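Local coordinates for major pollen allergen Jun a 1 (Juniperus ashei, PDB 1PXZ), which is a calcium-dependent pectate lyase of low activity, cleaving pectate by elimination, and acts as a major allergen of cedar pollen, at residues I250-G255 / K277-R282; P231-G236 / P259-E264; S267-S272 / A302-A307. One frame throughout, in Å; residues are numbered along the deposited sequence.

Interaction 1: I250-G255 / K277-R282; sequences IYAIGG and KEVTKR
Four backbone hydrogen bonds join A252, I253 and G255 to V279 and K281. V279 O accepts from both A252 N (2.8 Å) and I253 N; the second bond is the straighter, at 166° on the hydrogen. Further along, K281 N donates to I253 O. G255 N closes the series with a longer bond, 3.2 Å to K281 O. A CA-H...O contact from T280 CA to I253 O (3.2 Å) runs beside the conventional bonds. Where the backbones diverge, before the strands begin, a water bridges them by donating to both I250 O and E278 O.

The short strands 253-255 and 280-282 run parallel, 9° apart in direction and 4.6 Å between axes. They belong to the last two strands of one parallel sheet of the pectate lyase beta-helix, with I253, G254 and G255 beside T280, K281 and R282.

Among the side chains, Y251 and K281 carry one face of the contact. K281 crosses the tyrosine ring at about a right angle, its CB lying 4.0 Å from the centroid of the Y251 ring as a CH-pi contact. A chi1 of -167°, with K281 CG anti to the backbone N, carries the chain across the ring, where K281 CD meets Y251 CD1 at 3.6 Å. Y251 also touches R229, the predicted active-site arginine.

The apolar packing is on the inner side: V279 CG1 meets A252 CB at 3.9 Å, and V279 and I253 lie side by side, pointing the same way, against F268.

Within 277-282, T280 OG1 donates to E278 OE2, which accepts through the lone pair anti to its other oxygen. The same hydroxyl is also hydrogen-bonded to V310 N, which ties this edge to the chain beyond the beta-helix.

Interaction 2: P231-G236 / P259-E264; sequences PRARYG and PTILSE
A233 and P259 meet through their CB atoms, 3.8 Å apart, and the proline ring leans further onto the backbone of the same residue, with P259 CG 3.6 Å from A233 O. I261 adds a looser apolar touch, its CD1 lying 4.5 Å from A233 CB. One hydrogen bond crosses the contact: T260 N donates to G236 O over 2.9 Å, nearly straight at 168° on the hydrogen. P259 CA makes a CA-H...O contact with the same oxygen.

The next shell sets this carbonyl in place. R234-Y235-G236 is a classic gamma turn, closed by G236 N to R234 O (2.7 Å), with Y235 at phi 64°, psi -48°. A water bound to T260 OG1 also makes a weak bond to Y235 O. The bend is where a coil of the beta-helix passes from strand 232-234 into strand 237-241, and P259 leads into strand 260-264 in the following coil.

Further out, R232 NH1 lies 3.1 Å above the plane of the R234 guanidinium, over its centre, while R234 NH2 sits over the rim of the R232 group. R232 NH1 is held by S256 OG and R234 NH1 by G202 O. The R234 side chain comes within about 8 Å (nearest atoms) of that of D177, a probable calcium ligand; residues 231-236 fall within an IgE-binding region.

One straight bond, T260 N to G236 O, thus fixes the corner between successive coils beside the apolar seat of P259 on A233.

Interaction 3: S267-S272 / A302-A307; sequences SFTAPS and AFINGA
Backbone hydrogen bonding links F268 and A270 to A302 and I304 in parallel register: strand 302-304 adds a further parallel strand onto 267-269, at the end of the beta-helix, and residues 302-306 belong to an IgE-binding region. F268 N donates to A302 O, I304 N to F268 O (2.8 Å), and A270 N to I304 O at 174°. A307 N reaches I304 O from the opposite face of that carbonyl, within the type I' turn I304-A307.

N305 supplies the side-chain bond. Its CG is anti to the backbone N (chi1 -157°), which carries ND2 toward A270 O, 2.9 Å away, above the carbonyl plane. ND2 also donates to a water that is hydrogen-bonded to S272 OG.

In the side-chain packing, F268 and F303 point the same way with near-parallel rings slid apart, centroids 5.6 Å, so they meet mainly through F268 CD2 and F303 CE1 (3.6 Å). A307 CB rests 3.8 Å from A270 CB. On the other face I304 CD1 packs against the T269 hydroxyl, 3.4 Å from T269 OG1.

The amide of N305 thus prolongs the bonding past the strand ends, gripping A270 O where the backbone ladder has already turned away.

How the interactions relate
The three contacts join successive coils near one end of the beta-helix. Interactions 1 and 2, centres 11 Å apart, are directly bonded: strands 232-234 and 253-256 are sheet neighbours, with G254 O 3.0 Å from A233 N and G254 N 3.0 Å from P231 O, both probable hydrogen bonds. Interaction 3 meets interaction 1 through K277, whose NZ lies 2.8 Å from both P271 O and N305 O, and through V279 on F268. Interactions 2 and 3 touch at S263 and F268. The side chain of R229, the predicted active-site residue, is about 3 Å from that of Y251 and about 6 Å from that of R234 (nearest atoms), whereas interaction 3 is remote from it.

Interaction 1: I250-G255 / K277-R282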
ATOM      1  N   ILE A 250      -9.444   3.579  17.038  1.00 16.16           N
ATOM      2  CA  ILE A 250      -8.639   4.389  17.948  1.00 15.89           C
ATOM      3  C   ILE A 250      -8.444   5.789  17.368  1.00 20.82           C
ATOM      4  O   ILE A 250      -8.831   6.788  17.983  1.00 13.08           O
ATOM      5  CB  ILE A 250      -7.282   3.735  18.244  1.00 18.53           C
ATOM      6  CG1 ILE A 250      -7.415   2.317  18.828  1.00 22.10           C
ATOM      7  CG2 ILE A 250      -6.443   4.617  19.154  1.00 20.06           C
ATOM      8  CD1 ILE A 250      -6.076   1.617  18.958  1.00 36.71           C
ATOM      9  N   TYR A 251      -7.851   5.839  16.183  1.00 12.27           N
ATOM     10  CA  TYR A 251      -7.717   7.046  15.395  1.00 11.57           C
ATOM     11  C   TYR A 251      -7.599   6.663  13.920  1.00 12.51           C
ATOM     12  O   TYR A 251      -7.457   5.475  13.630  1.00 12.41           O
ATOM     13  CB  TYR A 251      -6.458   7.844  15.762  1.00  7.67           C
ATOM     14  CG  TYR A 251      -5.176   7.068  15.527  1.00 11.31           C
ATOM     15  CD1 TYR A 251      -4.737   6.167  16.488  1.00 16.34           C
ATOM     16  CD2 TYR A 251      -4.405   7.205  14.371  1.00  8.52           C
ATOM     17  CE1 TYR A 251      -3.572   5.430  16.314  1.00 13.53           C
ATOM     18  CE2 TYR A 251      -3.247   6.477  14.183  1.00 11.95           C
ATOM     19  CZ  TYR A 251      -2.838   5.595  15.163  1.00 14.40           C
ATOM     20  OH  TYR A 251      -1.676   4.880  14.965  1.00 16.76           O
ATOM     21  N   ALA A 252      -7.556   7.688  13.065  1.00 10.54           N
ATOM     22  CA  ALA A 252      -7.377   7.383  11.645  1.00 11.04           C
ATOM     23  C   ALA A 252      -5.959   7.643  11.164  1.00 16.34           C
ATOM     24  O   ALA A 252      -5.348   6.768  10.557  1.00 12.92           O
ATOM     25  CB  ALA A 252      -8.341   8.168  10.770  1.00 13.32           C
ATOM     26  N   ILE A 253      -5.488   8.859  11.384  1.00  8.04           N
ATOM     27  CA  ILE A 253      -4.173   9.258  10.876  1.00 10.27           C
ATOM     28  C   ILE A 253      -3.268   9.601  12.038  1.00 18.03           C
ATOM     29  O   ILE A 253      -3.671  10.355  12.930  1.00 11.41           O
ATOM     30  CB  ILE A 253      -4.313  10.458   9.928  1.00 10.11           C
ATOM     31  CG1 ILE A 253      -5.142  10.096   8.695  1.00 11.15           C
ATOM     32  CG2 ILE A 253      -2.956  11.017   9.519  1.00 10.62           C
ATOM     33  CD1 ILE A 253      -5.483  11.278   7.825  1.00 15.41           C
ATOM     34  N   GLY A 254      -2.047   9.063  12.073  1.00 12.65           N
ATOM     35  CA  GLY A 254      -1.242   9.435  13.256  1.00 11.80           C
ATOM     36  C   GLY A 254       0.233   9.275  12.952  1.00  9.27           C
ATOM     37  O   GLY A 254       0.629   8.982  11.817  1.00 11.74           O
ATOM     38  N   GLY A 255       1.068   9.434  13.975  1.00  8.99           N
ATOM     39  CA  GLY A 255       2.496   9.341  13.655  1.00 11.35           C
ATOM     40  C   GLY A 255       3.344   9.854  14.804  1.00 17.22           C
ATOM     41  O   GLY A 255       2.832  10.377  15.804  1.00 11.35           O
ATOM     42  N   LYS A 277     -13.546  10.791  18.387  1.00  8.06           N
ATOM     43  CA  LYS A 277     -13.943  11.696  17.322  1.00  8.35           C
ATOM     44  C   LYS A 277     -12.748  12.272  16.571  1.00  4.87           C
ATOM     45  O   LYS A 277     -12.877  12.658  15.408  1.00 10.55           O
ATOM     46  CB  LYS A 277     -14.738  12.891  17.910  1.00 10.53           C
ATOM     47  CG  LYS A 277     -16.062  12.451  18.547  1.00 12.44           C
ATOM     48  CD  LYS A 277     -17.044  11.890  17.530  1.00 13.67           C
ATOM     49  CE  LYS A 277     -18.434  11.647  18.127  1.00  8.84           C
ATOM     50  NZ  LYS A 277     -19.326  10.966  17.130  1.00 10.70           N
ATOM     51  N   GLU A 278     -11.594  12.335  17.222  1.00  7.85           N
ATOM     52  CA  GLU A 278     -10.432  12.970  16.610  1.00 10.04           C
ATOM     53  C   GLU A 278      -9.798  12.062  15.546  1.00  8.44           C
ATOM     54  O   GLU A 278      -9.493  10.901  15.803  1.00 13.12           O
ATOM     55  CB  GLU A 278      -9.348  13.352  17.635  1.00 10.08           C
ATOM     56  CG  GLU A 278      -8.348  14.284  16.941  1.00 12.15           C
ATOM     57  CD  GLU A 278      -7.213  14.724  17.830  1.00 23.00           C
ATOM     58  OE1 GLU A 278      -7.383  14.639  19.066  1.00 16.70           O
ATOM     59  OE2 GLU A 278      -6.159  15.153  17.292  1.00 18.85           O
ATOM     60  N   VAL A 279      -9.620  12.615  14.355  1.00  7.68           N
ATOM     61  CA  VAL A 279      -9.069  11.830  13.244  1.00  8.37           C
ATOM     62  C   VAL A 279      -7.596  11.541  13.507  1.00 16.07           C
ATOM     63  O   VAL A 279      -7.120  10.432  13.250  1.00 11.67           O
ATOM     64  CB  VAL A 279      -9.205  12.622  11.939  1.00  7.36           C
ATOM     65  CG1 VAL A 279      -8.299  12.056  10.839  1.00  8.13           C
ATOM     66  CG2 VAL A 279     -10.662  12.695  11.478  1.00  6.79           C
ATOM     67  N   THR A 280      -6.888  12.553  13.998  1.00  9.62           N
ATOM     68  CA  THR A 280      -5.460  12.599  14.237  1.00  7.78           C
ATOM     69  C   THR A 280      -5.024  12.113  15.613  1.00 12.09           C
ATOM     70  O   THR A 280      -5.707  12.229  16.632  1.00 14.36           O
ATOM     71  CB  THR A 280      -4.927  14.060  14.149  1.00  9.66           C
ATOM     72  OG1 THR A 280      -5.900  14.941  14.749  1.00 10.55           O
ATOM     73  CG2 THR A 280      -4.763  14.498  12.706  1.00 10.51           C
ATOM     74  N   LYS A 281      -3.810  11.563  15.640  1.00  9.78           N
ATOM     75  CA  LYS A 281      -3.173  11.183  16.878  1.00  8.81           C
ATOM     76  C   LYS A 281      -1.654  11.363  16.798  1.00 10.61           C
ATOM     77  O   LYS A 281      -1.000  10.716  15.990  1.00  9.92           O
ATOM     78  CB  LYS A 281      -3.472   9.728  17.280  1.00  9.61           C
ATOM     79  CG  LYS A 281      -3.039   9.490  18.735  1.00 14.65           C
ATOM     80  CD  LYS A 281      -3.661   8.204  19.273  1.00 24.24           C
ATOM     81  CE  LYS A 281      -2.970   7.800  20.572  1.00 36.94           C
ATOM     82  NZ  LYS A 281      -2.229   6.511  20.432  1.00 61.11           N
ATOM     83  N   ARG A 282      -1.118  12.246  17.642  1.00 11.00           N
ATOM     84  CA  ARG A 282       0.317  12.431  17.758  1.00 15.29           C
ATOM     85  C   ARG A 282       0.877  11.544  18.857  1.00 18.80           C
ATOM     86  O   ARG A 282       0.386  11.508  19.983  1.00 15.45           O
ATOM     87  CB  ARG A 282       0.696  13.876  18.097  1.00 17.06           C
ATOM     88  CG  ARG A 282       0.709  14.798  16.889  1.00 18.39           C
ATOM     89  CD  ARG A 282      -0.461  15.768  17.017  1.00 22.09           C
ATOM     90  NE  ARG A 282      -0.348  16.848  16.026  1.00 20.72           N
ATOM     91  CZ  ARG A 282      -1.433  17.226  15.350  1.00 14.24           C
ATOM     92  NH1 ARG A 282      -2.595  16.615  15.597  1.00 10.73           N
ATOM     93  NH2 ARG A 282      -1.302  18.194  14.467  1.00 13.59           N
TER
HETATM   94  O   HOH W   1      -9.476   9.527  18.083  1.00 18.21           O

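Interaction 2: P231-G236 / P259-E264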
ATOM      1  N   PRO A 231      -2.666   6.486   7.425  1.00  8.27           N
ATOM      2  CA  PRO A 231      -1.519   5.741   7.919  1.00  7.41           C
ATOM      3  C   PRO A 231      -1.054   6.155   9.304  1.00  8.84           C
ATOM      4  O   PRO A 231      -1.492   7.165   9.842  1.00 10.69           O
ATOM      5  CB  PRO A 231      -0.431   6.181   6.914  1.00  8.64           C
ATOM      6  CG  PRO A 231      -0.751   7.630   6.721  1.00  8.32           C
ATOM      7  CD  PRO A 231      -2.255   7.732   6.730  1.00 11.71           C
ATOM      8  N   ARG A 232      -0.130   5.372   9.851  1.00 10.42           N
ATOM      9  CA  ARG A 232       0.739   5.820  10.938  1.00 10.39           C
ATOM     10  C   ARG A 232       2.119   6.064  10.302  1.00 11.67           C
ATOM     11  O   ARG A 232       2.712   5.127   9.765  1.00 10.59           O
ATOM     12  CB  ARG A 232       0.852   4.847  12.104  1.00 13.59           C
ATOM     13  CG  ARG A 232       1.651   5.405  13.293  1.00 16.73           C
ATOM     14  CD  ARG A 232       2.347   4.286  14.044  1.00 18.56           C
ATOM     15  NE  ARG A 232       2.810   4.694  15.365  1.00 25.00           N
ATOM     16  CZ  ARG A 232       3.906   5.412  15.596  1.00 33.57           C
ATOM     17  NH1 ARG A 232       4.688   5.821  14.602  1.00 26.42           N
ATOM     18  NH2 ARG A 232       4.258   5.743  16.834  1.00 23.12           N
ATOM     19  N   ALA A 233       2.601   7.299  10.370  1.00  8.57           N
ATOM     20  CA  ALA A 233       3.857   7.684   9.732  1.00  3.93           C
ATOM     21  C   ALA A 233       4.940   8.145  10.704  1.00 10.54           C
ATOM     22  O   ALA A 233       4.632   8.650  11.782  1.00 11.25           O
ATOM     23  CB  ALA A 233       3.538   8.834   8.777  1.00  8.56           C
ATOM     24  N   ARG A 234       6.203   8.012  10.333  1.00 10.12           N
ATOM     25  CA  ARG A 234       7.343   8.558  11.057  1.00 10.99           C
ATOM     26  C   ARG A 234       8.332   9.248  10.110  1.00 14.27           C
ATOM     27  O   ARG A 234       8.568   8.692   9.035  1.00 11.95           O
ATOM     28  CB  ARG A 234       8.164   7.489  11.758  1.00 17.17           C
ATOM     29  CG  ARG A 234       7.554   6.736  12.909  1.00 27.35           C
ATOM     30  CD  ARG A 234       8.619   5.842  13.561  1.00 27.56           C
ATOM     31  NE  ARG A 234       8.074   5.227  14.762  1.00 30.47           N
ATOM     32  CZ  ARG A 234       7.326   4.136  14.819  1.00 32.81           C
ATOM     33  NH1 ARG A 234       6.990   3.465  13.731  1.00 27.16           N
ATOM     34  NH2 ARG A 234       6.904   3.702  16.003  1.00 30.49           N
ATOM     35  N   TYR A 235       8.906  10.375  10.506  1.00 12.71           N
ATOM     36  CA  TYR A 235      10.002  11.038   9.811  1.00  9.78           C
ATOM     37  C   TYR A 235       9.728  11.576   8.426  1.00 20.14           C
ATOM     38  O   TYR A 235      10.106  12.711   8.098  1.00 19.98           O
ATOM     39  CB  TYR A 235      11.167  10.023   9.659  1.00 14.51           C
ATOM     40  CG  TYR A 235      11.881   9.861  10.984  1.00 19.68           C
ATOM     41  CD1 TYR A 235      12.440  10.999  11.556  1.00 29.61           C
ATOM     42  CD2 TYR A 235      11.987   8.656  11.652  1.00 23.25           C
ATOM     43  CE1 TYR A 235      13.101  10.936  12.764  1.00 31.38           C
ATOM     44  CE2 TYR A 235      12.654   8.584  12.873  1.00 28.63           C
ATOM     45  CZ  TYR A 235      13.204   9.727  13.417  1.00 29.27           C
ATOM     46  OH  TYR A 235      13.875   9.706  14.619  1.00 32.29           O
ATOM     47  N   GLY A 236       9.124  10.834   7.498  1.00 14.98           N
ATOM     48  CA  GLY A 236       9.075  11.352   6.132  1.00 10.66           C
ATOM     49  C   GLY A 236       7.844  12.153   5.788  1.00 14.64           C
ATOM     50  O   GLY A 236       7.243  12.848   6.605  1.00 14.22           O
ATOM     51  N   PRO A 259       6.596  13.420  11.366  1.00 13.69           N
ATOM     52  CA  PRO A 259       6.291  13.213   9.942  1.00 12.07           C
ATOM     53  C   PRO A 259       5.562  14.457   9.445  1.00 13.23           C
ATOM     54  O   PRO A 259       4.934  15.190  10.228  1.00 10.88           O
ATOM     55  CB  PRO A 259       5.360  11.988   9.982  1.00 10.38           C
ATOM     56  CG  PRO A 259       4.588  12.229  11.245  1.00 13.68           C
ATOM     57  CD  PRO A 259       5.614  12.759  12.231  1.00 14.46           C
ATOM     58  N   THR A 260       5.644  14.681   8.145  1.00 10.96           N
ATOM     59  CA  THR A 260       4.837  15.660   7.443  1.00  8.78           C
ATOM     60  C   THR A 260       3.646  14.929   6.835  1.00 15.84           C
ATOM     61  O   THR A 260       3.817  14.040   6.011  1.00 12.13           O
ATOM     62  CB  THR A 260       5.649  16.392   6.347  1.00 12.70           C
ATOM     63  OG1 THR A 260       6.720  17.055   7.043  1.00 13.25           O
ATOM     64  CG2 THR A 260       4.808  17.433   5.628  1.00 11.74           C
ATOM     65  N   ILE A 261       2.458  15.312   7.254  1.00 10.13           N
ATOM     66  CA  ILE A 261       1.229  14.686   6.801  1.00  6.79           C
ATOM     67  C   ILE A 261       0.325  15.714   6.145  1.00 12.19           C
ATOM     68  O   ILE A 261      -0.138  16.637   6.795  1.00 12.28           O
ATOM     69  CB  ILE A 261       0.501  13.977   7.973  1.00  8.31           C
ATOM     70  CG1 ILE A 261       1.402  12.931   8.620  1.00  8.74           C
ATOM     71  CG2 ILE A 261      -0.826  13.439   7.460  1.00  8.31           C
ATOM     72  CD1 ILE A 261       0.866  12.233   9.859  1.00 11.79           C
ATOM     73  N   LEU A 262       0.098  15.530   4.849  1.00  9.79           N
ATOM     74  CA  LEU A 262      -0.730  16.391   4.037  1.00  3.67           C
ATOM     75  C   LEU A 262      -2.025  15.670   3.688  1.00  7.69           C
ATOM     76  O   LEU A 262      -2.097  14.888   2.744  1.00  8.90           O
ATOM     77  CB  LEU A 262       0.029  16.869   2.798  1.00  6.98           C
ATOM     78  CG  LEU A 262       1.430  17.448   3.112  1.00  9.83           C
ATOM     79  CD1 LEU A 262       2.070  17.985   1.840  1.00 11.47           C
ATOM     80  CD2 LEU A 262       1.356  18.536   4.178  1.00 12.60           C
ATOM     81  N   SER A 263      -3.041  15.965   4.510  1.00  6.95           N
ATOM     82  CA  SER A 263      -4.370  15.401   4.320  1.00  9.78           C
ATOM     83  C   SER A 263      -5.191  16.316   3.418  1.00 11.03           C
ATOM     84  O   SER A 263      -5.377  17.480   3.756  1.00 11.29           O
ATOM     85  CB  SER A 263      -5.054  15.216   5.678  1.00  8.82           C
ATOM     86  OG  SER A 263      -6.420  14.861   5.496  1.00 10.03           O
ATOM     87  N   GLU A 264      -5.654  15.811   2.273  1.00  6.12           N
ATOM     88  CA  GLU A 264      -6.404  16.641   1.332  1.00  5.50           C
ATOM     89  C   GLU A 264      -7.573  15.904   0.722  1.00 10.69           C
ATOM     90  O   GLU A 264      -7.379  14.820   0.149  1.00 10.76           O
ATOM     91  CB  GLU A 264      -5.403  17.070   0.249  1.00 11.27           C
ATOM     92  CG  GLU A 264      -5.952  18.002  -0.811  1.00 16.23           C
ATOM     93  CD  GLU A 264      -4.885  18.528  -1.756  1.00 21.32           C
ATOM     94  OE1 GLU A 264      -3.734  18.026  -1.743  1.00 14.03           O
ATOM     95  OE2 GLU A 264      -5.245  19.457  -2.520  1.00 17.83           O
TER
HETATM   96  O   HOH W   2       8.769  15.762   8.027  1.00 27.64           O

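Interaction 3: S267-S272 / A302-A307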
ATOM      1  N   SER A 267     -12.597  11.932   3.279  1.00  7.57           N
ATOM      2  CA  SER A 267     -13.899  12.004   3.950  1.00  7.77           C
ATOM      3  C   SER A 267     -13.821  11.113   5.190  1.00 18.39           C
ATOM      4  O   SER A 267     -13.520   9.916   5.095  1.00  8.91           O
ATOM      5  CB  SER A 267     -15.024  11.583   3.022  1.00 11.24           C
ATOM      6  OG  SER A 267     -16.269  11.496   3.720  1.00 11.89           O
ATOM      7  N   PHE A 268     -14.052  11.704   6.361  1.00  9.56           N
ATOM      8  CA  PHE A 268     -13.860  10.990   7.615  1.00  6.91           C
ATOM      9  C   PHE A 268     -15.205  10.864   8.331  1.00 13.80           C
ATOM     10  O   PHE A 268     -15.801  11.903   8.639  1.00 11.34           O
ATOM     11  CB  PHE A 268     -12.865  11.717   8.513  1.00 11.98           C
ATOM     12  CG  PHE A 268     -11.470  12.016   7.999  1.00  9.62           C
ATOM     13  CD1 PHE A 268     -10.492  11.025   7.952  1.00  7.73           C
ATOM     14  CD2 PHE A 268     -11.133  13.298   7.564  1.00  8.34           C
ATOM     15  CE1 PHE A 268      -9.222  11.341   7.483  1.00  7.84           C
ATOM     16  CE2 PHE A 268      -9.865  13.613   7.103  1.00  8.93           C
ATOM     17  CZ  PHE A 268      -8.884  12.626   7.072  1.00  8.20           C
ATOM     18  N   THR A 269     -15.661   9.649   8.583  1.00 13.76           N
ATOM     19  CA  THR A 269     -16.880   9.417   9.372  1.00  7.88           C
ATOM     20  C   THR A 269     -16.487   8.886  10.736  1.00  8.02           C
ATOM     21  O   THR A 269     -15.968   7.772  10.868  1.00 13.09           O
ATOM     22  CB  THR A 269     -17.825   8.450   8.634  1.00  8.34           C
ATOM     23  OG1 THR A 269     -18.205   9.046   7.391  1.00 12.21           O
ATOM     24  CG2 THR A 269     -19.083   8.218   9.463  1.00 15.03           C
ATOM     25  N   ALA A 270     -16.663   9.647  11.809  1.00  8.97           N
ATOM     26  CA  ALA A 270     -16.237   9.268  13.153  1.00 13.46           C
ATOM     27  C   ALA A 270     -17.133   8.207  13.789  1.00  5.67           C
ATOM     28  O   ALA A 270     -18.315   8.110  13.452  1.00 10.39           O
ATOM     29  CB  ALA A 270     -16.200  10.467  14.122  1.00 10.82           C
ATOM     30  N   PRO A 271     -16.564   7.415  14.700  1.00  7.24           N
ATOM     31  CA  PRO A 271     -17.393   6.504  15.504  1.00 11.07           C
ATOM     32  C   PRO A 271     -18.275   7.345  16.428  1.00 15.46           C
ATOM     33  O   PRO A 271     -18.133   8.571  16.466  1.00 12.10           O
ATOM     34  CB  PRO A 271     -16.425   5.715  16.363  1.00 16.18           C
ATOM     35  CG  PRO A 271     -15.066   6.154  15.992  1.00 15.53           C
ATOM     36  CD  PRO A 271     -15.148   7.314  15.035  1.00  7.30           C
ATOM     37  N   SER A 272     -19.127   6.634  17.149  1.00  9.86           N
ATOM     38  CA  SER A 272     -20.026   7.330  18.067  1.00 13.40           C
ATOM     39  C   SER A 272     -19.365   7.861  19.313  1.00 14.34           C
ATOM     40  O   SER A 272     -19.850   8.859  19.876  1.00 13.81           O
ATOM     41  CB  SER A 272     -21.116   6.308  18.487  1.00 22.25           C
ATOM     42  OG  SER A 272     -21.968   6.129  17.353  1.00 43.68           O
ATOM     43  N   ALA A 302     -13.615  16.392   4.352  1.00  9.50           N
ATOM     44  CA  ALA A 302     -15.014  16.417   4.786  1.00 10.04           C
ATOM     45  C   ALA A 302     -15.142  15.646   6.099  1.00 18.32           C
ATOM     46  O   ALA A 302     -14.416  14.652   6.246  1.00 12.22           O
ATOM     47  CB  ALA A 302     -15.922  15.864   3.712  1.00 11.28           C
ATOM     48  N   PHE A 303     -16.014  16.079   7.008  1.00 11.67           N
ATOM     49  CA  PHE A 303     -16.080  15.489   8.344  1.00 10.13           C
ATOM     50  C   PHE A 303     -17.518  15.114   8.668  1.00 14.91           C
ATOM     51  O   PHE A 303     -18.413  15.935   8.571  1.00 18.20           O
ATOM     52  CB  PHE A 303     -15.559  16.437   9.445  1.00 11.24           C
ATOM     53  CG  PHE A 303     -14.103  16.804   9.188  1.00 13.14           C
ATOM     54  CD1 PHE A 303     -13.094  15.986   9.637  1.00  8.71           C
ATOM     55  CD2 PHE A 303     -13.756  17.949   8.492  1.00 13.02           C
ATOM     56  CE1 PHE A 303     -11.768  16.291   9.384  1.00  8.62           C
ATOM     57  CE2 PHE A 303     -12.438  18.273   8.227  1.00 14.05           C
ATOM     58  CZ  PHE A 303     -11.441  17.436   8.679  1.00  9.59           C
ATOM     59  N   ILE A 304     -17.720  13.862   9.044  1.00 11.29           N
ATOM     60  CA  ILE A 304     -19.078  13.384   9.288  1.00 10.84           C
ATOM     61  C   ILE A 304     -19.158  12.843  10.709  1.00 13.13           C
ATOM     62  O   ILE A 304     -18.179  12.314  11.255  1.00  9.70           O
ATOM     63  CB  ILE A 304     -19.422  12.321   8.236  1.00 13.82           C
ATOM     64  CG1 ILE A 304     -19.368  12.863   6.801  1.00 19.57           C
ATOM     65  CG2 ILE A 304     -20.767  11.676   8.520  1.00 16.40           C
ATOM     66  CD1 ILE A 304     -19.374  11.788   5.734  1.00 20.86           C
ATOM     67  N   ASN A 305     -20.327  12.985  11.328  1.00 11.25           N
ATOM     68  CA  ASN A 305     -20.577  12.426  12.647  1.00  9.94           C
ATOM     69  C   ASN A 305     -19.615  12.963  13.684  1.00  7.22           C
ATOM     70  O   ASN A 305     -19.248  12.234  14.608  1.00 10.45           O
ATOM     71  CB  ASN A 305     -20.508  10.880  12.646  1.00 11.66           C
ATOM     72  CG  ASN A 305     -21.288  10.295  13.817  1.00 23.53           C
ATOM     73  OD1 ASN A 305     -22.396  10.766  14.118  1.00 21.59           O
ATOM     74  ND2 ASN A 305     -20.798   9.280  14.523  1.00 15.82           N
ATOM     75  N   GLY A 306     -19.216  14.237  13.572  1.00 10.01           N
ATOM     76  CA  GLY A 306     -18.455  14.826  14.672  1.00 14.89           C
ATOM     77  C   GLY A 306     -16.951  14.669  14.547  1.00 12.79           C
ATOM     78  O   GLY A 306     -16.185  15.070  15.424  1.00 13.64           O
ATOM     79  N   ALA A 307     -16.485  14.073  13.460  1.00  7.96           N
ATOM     80  CA  ALA A 307     -15.052  13.931  13.219  1.00  6.93           C
ATOM     81  C   ALA A 307     -14.353  15.285  13.143  1.00  7.79           C
ATOM     82  O   ALA A 307     -14.944  16.217  12.596  1.00  7.21           O
ATOM     83  CB  ALA A 307     -14.833  13.206  11.889  1.00 10.37           C
TER
HETATM   84  O   HOH W   3     -23.083   8.567  16.583  1.00 35.39           O